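PDB 5CWD: designed helical repeat protein from Synthetic construct, which has no known natural function, being a computationally designed chain of paired helices that probably serves to test how helical repeats can be built from scratch. Local coordinates for residues A60-K70 with E109-E120; A133-A144 with A156-A167. All coordinates share one frame; numbering follows the deposited sequence.

Contact 1 of 2, residues A60-K70 with E109-E120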
loop_
_atom_site.group_PDB
_atom_site.type_symbol
_atom_site.label_atom_id
_atom_site.label_comp_id
_atom_site.label_asym_id
_atom_site.label_seq_id
_atom_site.Cartn_x
_atom_site.Cartn_y
_atom_site.Cartn_z
ATOM N N ALA A 60 -4.825 -4.894 -2.478
ATOM C CA ALA A 60 -5.952 -4.307 -1.762
ATOM C C ALA A 60 -6.698 -3.314 -2.643
ATOM O O ALA A 60 -7.920 -3.192 -2.556
ATOM C CB ALA A 60 -5.478 -3.630 -0.497
ATOM N N ALA A 61 -5.962 -2.602 -3.488
ATOM C CA ALA A 61 -6.586 -1.695 -4.442
ATOM C C ALA A 61 -7.368 -2.474 -5.495
ATOM O O ALA A 61 -8.569 -2.265 -5.668
ATOM C CB ALA A 61 -5.539 -0.814 -5.105
ATOM N N GLU A 62 -6.685 -3.378 -6.192
ATOM C CA GLU A 62 -7.307 -4.130 -7.278
ATOM C C GLU A 62 -8.426 -5.052 -6.792
ATOM O O GLU A 62 -9.274 -5.470 -7.581
ATOM C CB GLU A 62 -6.251 -4.947 -8.025
ATOM C CG GLU A 62 -5.243 -4.090 -8.774
ATOM C CD GLU A 62 -4.157 -4.909 -9.443
ATOM O OE1 GLU A 62 -4.411 -6.089 -9.770
ATOM O OE2 GLU A 62 -3.045 -4.373 -9.638
ATOM N N SER A 63 -8.429 -5.368 -5.499
ATOM C CA SER A 63 -9.470 -6.218 -4.930
ATOM C C SER A 63 -10.796 -5.478 -4.892
ATOM O O SER A 63 -11.855 -6.062 -5.128
ATOM C CB SER A 63 -9.098 -6.670 -3.519
ATOM O OG SER A 63 -9.412 -5.662 -2.574
ATOM N N ASN A 64 -10.722 -4.189 -4.577
ATOM C CA ASN A 64 -11.897 -3.331 -4.500
ATOM C C ASN A 64 -12.813 -3.717 -3.338
ATOM O O ASN A 64 -14.024 -3.495 -3.394
ATOM C CB ASN A 64 -12.675 -3.373 -5.819
ATOM C CG ASN A 64 -13.609 -2.193 -5.985
ATOM O OD1 ASN A 64 -13.295 -1.075 -5.578
ATOM N ND2 ASN A 64 -14.770 -2.440 -6.578
ATOM N N ASP A 65 -12.229 -4.292 -2.289
ATOM C CA ASP A 65 -12.973 -4.633 -1.077
ATOM C C ASP A 65 -12.391 -3.898 0.125
ATOM O O ASP A 65 -11.189 -3.639 0.179
ATOM C CB ASP A 65 -12.951 -6.142 -0.833
ATOM C CG ASP A 65 -13.752 -6.547 0.393
ATOM O OD1 ASP A 65 -13.176 -6.562 1.502
ATOM O OD2 ASP A 65 -14.957 -6.843 0.248
ATOM N N GLU A 66 -13.245 -3.577 1.091
ATOM C CA GLU A 66 -12.849 -2.741 2.221
ATOM C C GLU A 66 -12.117 -3.509 3.318
ATOM O O GLU A 66 -11.400 -2.912 4.122
ATOM C CB GLU A 66 -14.077 -2.052 2.821
ATOM C CG GLU A 66 -14.742 -1.057 1.882
ATOM C CD GLU A 66 -15.727 -0.154 2.593
ATOM O OE1 GLU A 66 -15.980 -0.379 3.796
ATOM O OE2 GLU A 66 -16.242 0.785 1.951
ATOM N N GLU A 67 -12.298 -4.825 3.359
ATOM C CA GLU A 67 -11.657 -5.647 4.380
ATOM C C GLU A 67 -10.258 -6.060 3.927
ATOM O O GLU A 67 -9.312 -6.111 4.726
ATOM C CB GLU A 67 -12.509 -6.881 4.687
ATOM C CG GLU A 67 -13.986 -6.579 4.946
ATOM C CD GLU A 67 -14.210 -5.653 6.131
ATOM O OE1 GLU A 67 -13.276 -5.473 6.942
ATOM O OE2 GLU A 67 -15.328 -5.106 6.254
ATOM N N VAL A 68 -10.135 -6.344 2.634
ATOM C CA VAL A 68 -8.847 -6.682 2.043
ATOM C C VAL A 68 -7.873 -5.533 2.281
ATOM O O VAL A 68 -6.664 -5.742 2.381
ATOM C CB VAL A 68 -8.972 -6.968 0.532
ATOM C CG1 VAL A 68 -7.625 -7.352 -0.056
ATOM C CG2 VAL A 68 -9.980 -8.076 0.285
ATOM N N ALA A 69 -8.409 -4.323 2.383
ATOM C CA ALA A 69 -7.606 -3.165 2.740
ATOM C C ALA A 69 -6.987 -3.355 4.124
ATOM O O ALA A 69 -5.768 -3.260 4.288
ATOM C CB ALA A 69 -8.448 -1.908 2.704
ATOM N N LYS A 70 -7.831 -3.631 5.113
ATOM C CA LYS A 70 -7.362 -3.864 6.477
ATOM C C LYS A 70 -6.357 -5.012 6.541
ATOM O O LYS A 70 -5.293 -4.901 7.170
ATOM C CB LYS A 70 -8.540 -4.162 7.403
ATOM C CG LYS A 70 -9.204 -2.930 7.989
ATOM C CD LYS A 70 -10.096 -3.295 9.165
ATOM C CE LYS A 70 -10.467 -2.070 9.977
ATOM N NZ LYS A 70 -11.065 -2.450 11.284
ATOM N N GLU A 109 -14.260 4.335 -6.836
ATOM C CA GLU A 109 -14.441 3.294 -5.834
ATOM C C GLU A 109 -13.074 2.846 -5.343
ATOM O O GLU A 109 -12.765 2.929 -4.153
ATOM C CB GLU A 109 -15.207 2.104 -6.407
ATOM C CG GLU A 109 -16.521 2.458 -7.072
ATOM C CD GLU A 109 -17.205 1.240 -7.655
ATOM O OE1 GLU A 109 -16.754 0.111 -7.370
ATOM O OE2 GLU A 109 -18.192 1.410 -8.402
ATOM N N VAL A 110 -12.258 2.385 -6.285
ATOM C CA VAL A 110 -10.899 1.956 -5.999
ATOM C C VAL A 110 -10.150 3.054 -5.256
ATOM O O VAL A 110 -9.345 2.770 -4.371
ATOM C CB VAL A 110 -10.141 1.591 -7.298
ATOM C CG1 VAL A 110 -8.696 1.204 -7.002
ATOM C CG2 VAL A 110 -10.848 0.457 -8.027
ATOM N N ALA A 111 -10.425 4.306 -5.610
ATOM C CA ALA A 111 -9.770 5.445 -4.971
ATOM C C ALA A 111 -10.171 5.551 -3.503
ATOM O O ALA A 111 -9.322 5.756 -2.631
ATOM C CB ALA A 111 -10.105 6.734 -5.704
ATOM N N LYS A 112 -11.466 5.418 -3.232
ATOM C CA LYS A 112 -11.959 5.416 -1.861
ATOM C C LYS A 112 -11.342 4.258 -1.084
ATOM O O LYS A 112 -10.877 4.433 0.047
ATOM C CB LYS A 112 -13.485 5.322 -1.837
ATOM C CG LYS A 112 -14.086 5.274 -0.442
ATOM C CD LYS A 112 -15.600 5.287 -0.496
ATOM C CE LYS A 112 -16.203 5.154 0.890
ATOM N NZ LYS A 112 -17.691 5.164 0.847
ATOM N N ILE A 113 -11.342 3.079 -1.702
ATOM C CA ILE A 113 -10.711 1.900 -1.113
ATOM C C ILE A 113 -9.255 2.199 -0.767
ATOM O O ILE A 113 -8.795 1.902 0.337
ATOM C CB ILE A 113 -10.772 0.677 -2.070
ATOM C CG1 ILE A 113 -12.224 0.286 -2.371
ATOM C CG2 ILE A 113 -10.012 -0.519 -1.491
ATOM C CD1 ILE A 113 -13.031 -0.173 -1.167
ATOM N N ALA A 114 -8.539 2.794 -1.718
ATOM C CA ALA A 114 -7.122 3.097 -1.545
ATOM C C ALA A 114 -6.915 4.077 -0.400
ATOM O O ALA A 114 -6.060 3.867 0.457
ATOM C CB ALA A 114 -6.538 3.657 -2.833
ATOM N N ALA A 115 -7.702 5.146 -0.394
ATOM C CA ALA A 115 -7.623 6.146 0.662
ATOM C C ALA A 115 -7.851 5.505 2.027
ATOM O O ALA A 115 -7.027 5.640 2.944
ATOM C CB ALA A 115 -8.636 7.245 0.418
ATOM N N LYS A 116 -8.971 4.799 2.148
ATOM C CA LYS A 116 -9.325 4.137 3.396
ATOM C C LYS A 116 -8.188 3.217 3.826
ATOM O O LYS A 116 -7.748 3.244 4.978
ATOM C CB LYS A 116 -10.628 3.348 3.237
ATOM C CG LYS A 116 -11.573 3.448 4.431
ATOM C CD LYS A 116 -12.845 2.627 4.218
ATOM C CE LYS A 116 -13.812 3.289 3.234
ATOM N NZ LYS A 116 -14.580 4.413 3.849
ATOM N N ALA A 117 -7.701 2.422 2.878
ATOM C CA ALA A 117 -6.607 1.494 3.131
ATOM C C ALA A 117 -5.392 2.220 3.692
ATOM O O ALA A 117 -4.948 1.936 4.807
ATOM C CB ALA A 117 -6.240 0.762 1.856
ATOM N N CYS A 118 -4.866 3.159 2.912
ATOM C CA CYS A 118 -3.726 3.967 3.325
ATOM C C CYS A 118 -3.903 4.511 4.735
ATOM O O CYS A 118 -3.068 4.277 5.613
ATOM C CB CYS A 118 -3.522 5.123 2.348
ATOM S SG CYS A 118 -2.433 6.414 2.972
ATOM N N LEU A 119 -5.006 5.222 4.952
ATOM C CA LEU A 119 -5.254 5.834 6.251
ATOM C C LEU A 119 -5.359 4.785 7.356
ATOM O O LEU A 119 -4.970 5.041 8.496
ATOM C CB LEU A 119 -6.521 6.685 6.203
ATOM C CG LEU A 119 -6.372 8.008 5.452
ATOM C CD1 LEU A 119 -7.732 8.617 5.153
ATOM C CD2 LEU A 119 -5.515 8.989 6.245
ATOM N N GLU A 120 -5.881 3.609 7.025
ATOM C CA GLU A 120 -5.928 2.516 7.990
ATOM C C GLU A 120 -4.520 2.034 8.339
ATOM O O GLU A 120 -4.211 1.801 9.512
ATOM C CB GLU A 120 -6.760 1.355 7.453
ATOM C CG GLU A 120 -7.066 0.287 8.493
ATOM C CD GLU A 120 -8.124 0.723 9.493
ATOM O OE1 GLU A 120 -9.252 1.058 9.069
ATOM O OE2 GLU A 120 -7.827 0.731 10.706
#
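Ile113 lays its side chain against the end of helix 45-63 and the turn leading into helix 66-83. Its chi1 of -61° sets CG2 anti to the backbone N, 3.6 Å from Ala60 O and against Asp65 O, while CG1 faces Asn64 OD1 and CD1 meets Glu66 CG at 3.6 Å, the glutamate chain crossing at about a right angle. Asn64, with positive phi, leaves helical geometry after helix 45-63, and Asp65 OD1 caps helix 66-83, accepting from Glu67 N and Val68 N. A weak but nearly straight bond runs from Asn64 ND2 to Glu109 OE1 (3.3 Å, 169°), with amide and carboxylate nearly coplanar. Ala69 CB sits 3.6 Å from Ala117 CB, letting helices 66-70 and 109-120 approach to 8.9 Å at a crossing angle of -29°. An alanine in place of Ile113 would be likely to leave a gap beneath the turn and Glu66 CG without its apolar partner. At the margin, Glu66 OE2 and Lys116 NZ, 4.4 Å apart, are too distant for a salt bridge, NZ hydrogen-bonding Gln166 of helix 150-167, and Lys70 CE touches Glu120. Cohesion rests mainly on van der Waals packing of Ile113 and small alanines, the charged pairs probably adding only long-range attraction.

Contact 2 of 2, residues A133-A144 with A156-A167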
loop_
_atom_site.group_PDB
_atom_site.type_symbol
_atom_site.label_atom_id
_atom_site.label_comp_id
_atom_site.label_asym_id
_atom_site.label_seq_id
_atom_site.Cartn_x
_atom_site.Cartn_y
_atom_site.Cartn_z
ATOM N N ALA A 133 -2.363 11.076 4.407
ATOM C CA ALA A 133 -3.220 11.674 3.393
ATOM C C ALA A 133 -2.400 12.482 2.393
ATOM O O ALA A 133 -2.587 12.376 1.177
ATOM C CB ALA A 133 -4.262 12.552 4.048
ATOM N N ARG A 134 -1.486 13.284 2.927
ATOM C CA ARG A 134 -0.630 14.143 2.118
ATOM C C ARG A 134 0.252 13.306 1.197
ATOM O O ARG A 134 0.409 13.621 0.017
ATOM C CB ARG A 134 0.223 15.028 3.026
ATOM C CG ARG A 134 0.856 16.224 2.341
ATOM C CD ARG A 134 1.566 17.100 3.358
ATOM N NE ARG A 134 2.585 17.950 2.749
ATOM C CZ ARG A 134 3.495 18.634 3.436
ATOM N NH1 ARG A 134 3.522 18.573 4.761
ATOM N NH2 ARG A 134 4.388 19.381 2.797
ATOM N N SER A 135 0.821 12.235 1.745
ATOM C CA SER A 135 1.625 11.306 0.961
ATOM C C SER A 135 0.802 10.714 -0.174
ATOM O O SER A 135 1.242 10.686 -1.325
ATOM C CB SER A 135 2.174 10.186 1.846
ATOM O OG SER A 135 2.959 10.706 2.905
ATOM N N PHE A 136 -0.392 10.235 0.166
ATOM C CA PHE A 136 -1.319 9.678 -0.816
ATOM C C PHE A 136 -1.593 10.667 -1.948
ATOM O O PHE A 136 -1.316 10.388 -3.129
ATOM C CB PHE A 136 -2.630 9.294 -0.129
ATOM C CG PHE A 136 -3.537 8.433 -0.966
ATOM C CD1 PHE A 136 -4.259 8.972 -2.017
ATOM C CD2 PHE A 136 -3.684 7.083 -0.684
ATOM C CE1 PHE A 136 -5.106 8.182 -2.775
ATOM C CE2 PHE A 136 -4.526 6.288 -1.442
ATOM C CZ PHE A 136 -5.238 6.838 -2.488
ATOM N N CYS A 137 -2.133 11.824 -1.579
ATOM C CA CYS A 137 -2.488 12.838 -2.558
ATOM C C CYS A 137 -1.278 13.201 -3.411
ATOM O O CYS A 137 -1.341 13.177 -4.643
ATOM C CB CYS A 137 -3.041 14.083 -1.867
ATOM S SG CYS A 137 -3.750 15.300 -3.002
ATOM N N GLU A 138 -0.167 13.509 -2.751
ATOM C CA GLU A 138 1.028 13.941 -3.460
ATOM C C GLU A 138 1.539 12.837 -4.380
ATOM O O GLU A 138 2.042 13.115 -5.466
ATOM C CB GLU A 138 2.119 14.359 -2.475
ATOM C CG GLU A 138 3.276 15.132 -3.111
ATOM C CD GLU A 138 2.875 16.519 -3.599
ATOM O OE1 GLU A 138 1.703 16.913 -3.410
ATOM O OE2 GLU A 138 3.739 17.218 -4.170
ATOM N N ALA A 139 1.406 11.585 -3.951
ATOM C CA ALA A 139 1.782 10.455 -4.795
ATOM C C ALA A 139 0.917 10.433 -6.047
ATOM O O ALA A 139 1.423 10.297 -7.166
ATOM C CB ALA A 139 1.648 9.148 -4.036
ATOM N N ALA A 140 -0.392 10.565 -5.850
ATOM C CA ALA A 140 -1.313 10.652 -6.979
ATOM C C ALA A 140 -0.919 11.774 -7.946
ATOM O O ALA A 140 -0.768 11.546 -9.154
ATOM C CB ALA A 140 -2.727 10.861 -6.485
ATOM N N LYS A 141 -0.750 12.981 -7.412
ATOM C CA LYS A 141 -0.384 14.126 -8.242
ATOM C C LYS A 141 0.951 13.881 -8.946
ATOM O O LYS A 141 1.130 14.250 -10.111
ATOM C CB LYS A 141 -0.304 15.403 -7.401
ATOM C CG LYS A 141 -1.471 15.606 -6.439
ATOM C CD LYS A 141 -2.014 17.029 -6.477
ATOM C CE LYS A 141 -2.837 17.304 -7.729
ATOM N NZ LYS A 141 -4.009 18.171 -7.422
ATOM N N ARG A 142 1.881 13.253 -8.234
ATOM C CA ARG A 142 3.187 12.921 -8.797
ATOM C C ARG A 142 3.021 12.002 -9.998
ATOM O O ARG A 142 3.587 12.251 -11.062
ATOM C CB ARG A 142 4.084 12.254 -7.751
ATOM C CG ARG A 142 5.550 12.177 -8.151
ATOM C CD ARG A 142 6.287 13.453 -7.776
ATOM N NE ARG A 142 7.630 13.513 -8.355
ATOM C CZ ARG A 142 7.918 14.036 -9.544
ATOM N NH1 ARG A 142 6.962 14.551 -10.307
ATOM N NH2 ARG A 142 9.171 14.043 -9.976
ATOM N N ALA A 143 2.241 10.939 -9.818
ATOM C CA ALA A 143 1.948 10.019 -10.912
ATOM C C ALA A 143 1.335 10.765 -12.092
ATOM O O ALA A 143 1.788 10.625 -13.232
ATOM C CB ALA A 143 1.017 8.919 -10.444
ATOM N N ALA A 144 0.307 11.560 -11.809
ATOM C CA ALA A 144 -0.357 12.341 -12.847
ATOM C C ALA A 144 0.628 13.211 -13.614
ATOM O O ALA A 144 0.585 13.274 -14.842
ATOM C CB ALA A 144 -1.441 13.203 -12.241
ATOM N N ALA A 156 -6.518 11.578 -10.166
ATOM C CA ALA A 156 -5.634 12.014 -9.091
ATOM C C ALA A 156 -6.348 13.005 -8.170
ATOM O O ALA A 156 -6.344 12.849 -6.941
ATOM C CB ALA A 156 -4.374 12.636 -9.662
ATOM N N LYS A 157 -6.965 14.021 -8.765
ATOM C CA LYS A 157 -7.708 15.014 -7.995
ATOM C C LYS A 157 -8.902 14.383 -7.277
ATOM O O LYS A 157 -9.188 14.720 -6.125
ATOM C CB LYS A 157 -8.167 16.153 -8.904
ATOM C CG LYS A 157 -7.030 17.085 -9.309
ATOM C CD LYS A 157 -7.469 18.142 -10.308
ATOM C CE LYS A 157 -6.330 19.107 -10.613
ATOM N NZ LYS A 157 -6.710 20.149 -11.608
ATOM N N LYS A 158 -9.588 13.464 -7.949
ATOM C CA LYS A 158 -10.681 12.731 -7.319
ATOM C C LYS A 158 -10.173 11.973 -6.098
ATOM O O LYS A 158 -10.798 11.984 -5.033
ATOM C CB LYS A 158 -11.325 11.757 -8.305
ATOM C CG LYS A 158 -12.067 12.421 -9.453
ATOM C CD LYS A 158 -12.547 11.386 -10.463
ATOM C CE LYS A 158 -13.179 12.035 -11.683
ATOM N NZ LYS A 158 -13.423 11.044 -12.769
ATOM N N ALA A 159 -9.034 11.314 -6.263
ATOM C CA ALA A 159 -8.425 10.560 -5.178
ATOM C C ALA A 159 -8.084 11.485 -4.014
ATOM O O ALA A 159 -8.391 11.187 -2.855
ATOM C CB ALA A 159 -7.187 9.841 -5.669
ATOM N N CYS A 160 -7.450 12.612 -4.327
ATOM C CA CYS A 160 -7.157 13.620 -3.314
ATOM C C CYS A 160 -8.419 14.052 -2.570
ATOM O O CYS A 160 -8.433 14.098 -1.340
ATOM C CB CYS A 160 -6.489 14.837 -3.949
ATOM S SG CYS A 160 -4.821 14.521 -4.543
ATOM N N LYS A 161 -9.471 14.371 -3.318
ATOM C CA LYS A 161 -10.757 14.725 -2.719
ATOM C C LYS A 161 -11.244 13.632 -1.773
ATOM O O LYS A 161 -11.613 13.909 -0.629
ATOM C CB LYS A 161 -11.808 14.975 -3.802
ATOM C CG LYS A 161 -11.623 16.273 -4.574
ATOM C CD LYS A 161 -12.695 16.433 -5.642
ATOM C CE LYS A 161 -12.546 17.745 -6.397
ATOM N NZ LYS A 161 -13.672 17.962 -7.350
ATOM N N GLU A 162 -11.249 12.392 -2.256
ATOM C CA GLU A 162 -11.645 11.255 -1.430
ATOM C C GLU A 162 -10.846 11.205 -0.134
ATOM O O GLU A 162 -11.421 11.109 0.950
ATOM C CB GLU A 162 -11.468 9.945 -2.196
ATOM C CG GLU A 162 -12.667 9.559 -3.048
ATOM C CD GLU A 162 -13.868 9.137 -2.216
ATOM O OE1 GLU A 162 -13.760 9.114 -0.971
ATOM O OE2 GLU A 162 -14.922 8.824 -2.812
ATOM N N VAL A 163 -9.524 11.279 -0.246
ATOM C CA VAL A 163 -8.668 11.263 0.936
ATOM C C VAL A 163 -8.981 12.441 1.851
ATOM O O VAL A 163 -8.963 12.306 3.075
ATOM C CB VAL A 163 -7.179 11.307 0.560
ATOM C CG1 VAL A 163 -6.307 11.417 1.798
ATOM C CG2 VAL A 163 -6.796 10.075 -0.202
ATOM N N ALA A 164 -9.257 13.595 1.254
ATOM C CA ALA A 164 -9.580 14.787 2.025
ATOM C C ALA A 164 -10.844 14.545 2.839
ATOM O O ALA A 164 -10.896 14.862 4.029
ATOM C CB ALA A 164 -9.749 15.988 1.111
ATOM N N LYS A 165 -11.860 13.981 2.192
ATOM C CA LYS A 165 -13.088 13.604 2.884
ATOM C C LYS A 165 -12.795 12.612 4.007
ATOM O O LYS A 165 -13.222 12.809 5.145
ATOM C CB LYS A 165 -14.099 13.000 1.906
ATOM C CG LYS A 165 -15.232 13.939 1.517
ATOM C CD LYS A 165 -14.744 15.099 0.665
ATOM C CE LYS A 165 -15.877 16.064 0.329
ATOM N NZ LYS A 165 -16.976 15.408 -0.436
ATOM N N GLN A 166 -12.063 11.552 3.673
ATOM C CA GLN A 166 -11.706 10.508 4.633
ATOM C C GLN A 166 -11.036 11.074 5.885
ATOM O O GLN A 166 -11.529 10.900 7.000
ATOM C CB GLN A 166 -10.772 9.489 3.973
ATOM C CG GLN A 166 -11.415 8.628 2.880
ATOM C CD GLN A 166 -12.338 7.532 3.394
ATOM O OE1 GLN A 166 -13.226 7.083 2.669
ATOM N NE2 GLN A 166 -12.127 7.082 4.630
ATOM N N ALA A 167 -9.907 11.749 5.690
ATOM C CA ALA A 167 -9.120 12.269 6.801
ATOM C C ALA A 167 -9.827 13.422 7.504
ATOM O O ALA A 167 -9.535 13.727 8.660
ATOM C CB ALA A 167 -7.757 12.714 6.309
#
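A disulfide-bridged, antiparallel helix-helix contact joins the last two helices of the chain, 129-147 and 150-167, whose segments approach to 8.7 Å with their directions 176° apart. Cys137 SG and Cys160 SG are bonded at 2.0 Å, with a chi3 of 103°. The two cysteines reach the bridge differently: SG of Cys137 is anti to the backbone N (chi1 -171°), whereas SG of Cys160 is anti to the carbonyl carbon.

To one side of the bridge along the helices, Val163 divides its methyls between two partners. CG1 is directed at Ala133 CB, and CG2 sits over one face of the Phe136 ring, 3.8 Å from its centroid, in a CH-pi contact. Ala159 CB approaches the same ring at its edge, 3.9 Å from CE1, while Ala114 of helix 108-125 also touches Phe136. In the other direction small residues close the interface: Ala156 CB fits between Ala140 CB (4.0 Å) and Ala144 CB (3.9 Å). Lys141 bends across Lys157, its NZ 3.7 Å from Lys157 CG, and pairs with Glu173 in a salt bridge near the C-terminal end. Two helices joined by a short turn and packed side by side in this way form an antiparallel helical hairpin, consistent with the design as a helical repeat protein, here fastened by a disulfide across its interface.

In the fold
From the N terminus, the chain passes through helices 4-20, 24-40 and 45-63 to the segment 60-70, which spans the turn into helix 66-83. Contact 1 closes a loop made of the rest of helix 66-83 and helix 87-105, bringing this turn and the start of helix 66-83 against helix 108-125, so that it joins successive hairpins. The chain then enters helix 129-147, where contact 2 closes a much shorter loop within the last hairpin. The two loops follow in series and neither encloses the other. Their centres are 13 Å apart, and helix 108-125 connects them: Ala115 packs on Val163 and Leu119 on Gln166. Packing thus continues from the middle of the chain to its C-terminal hairpin.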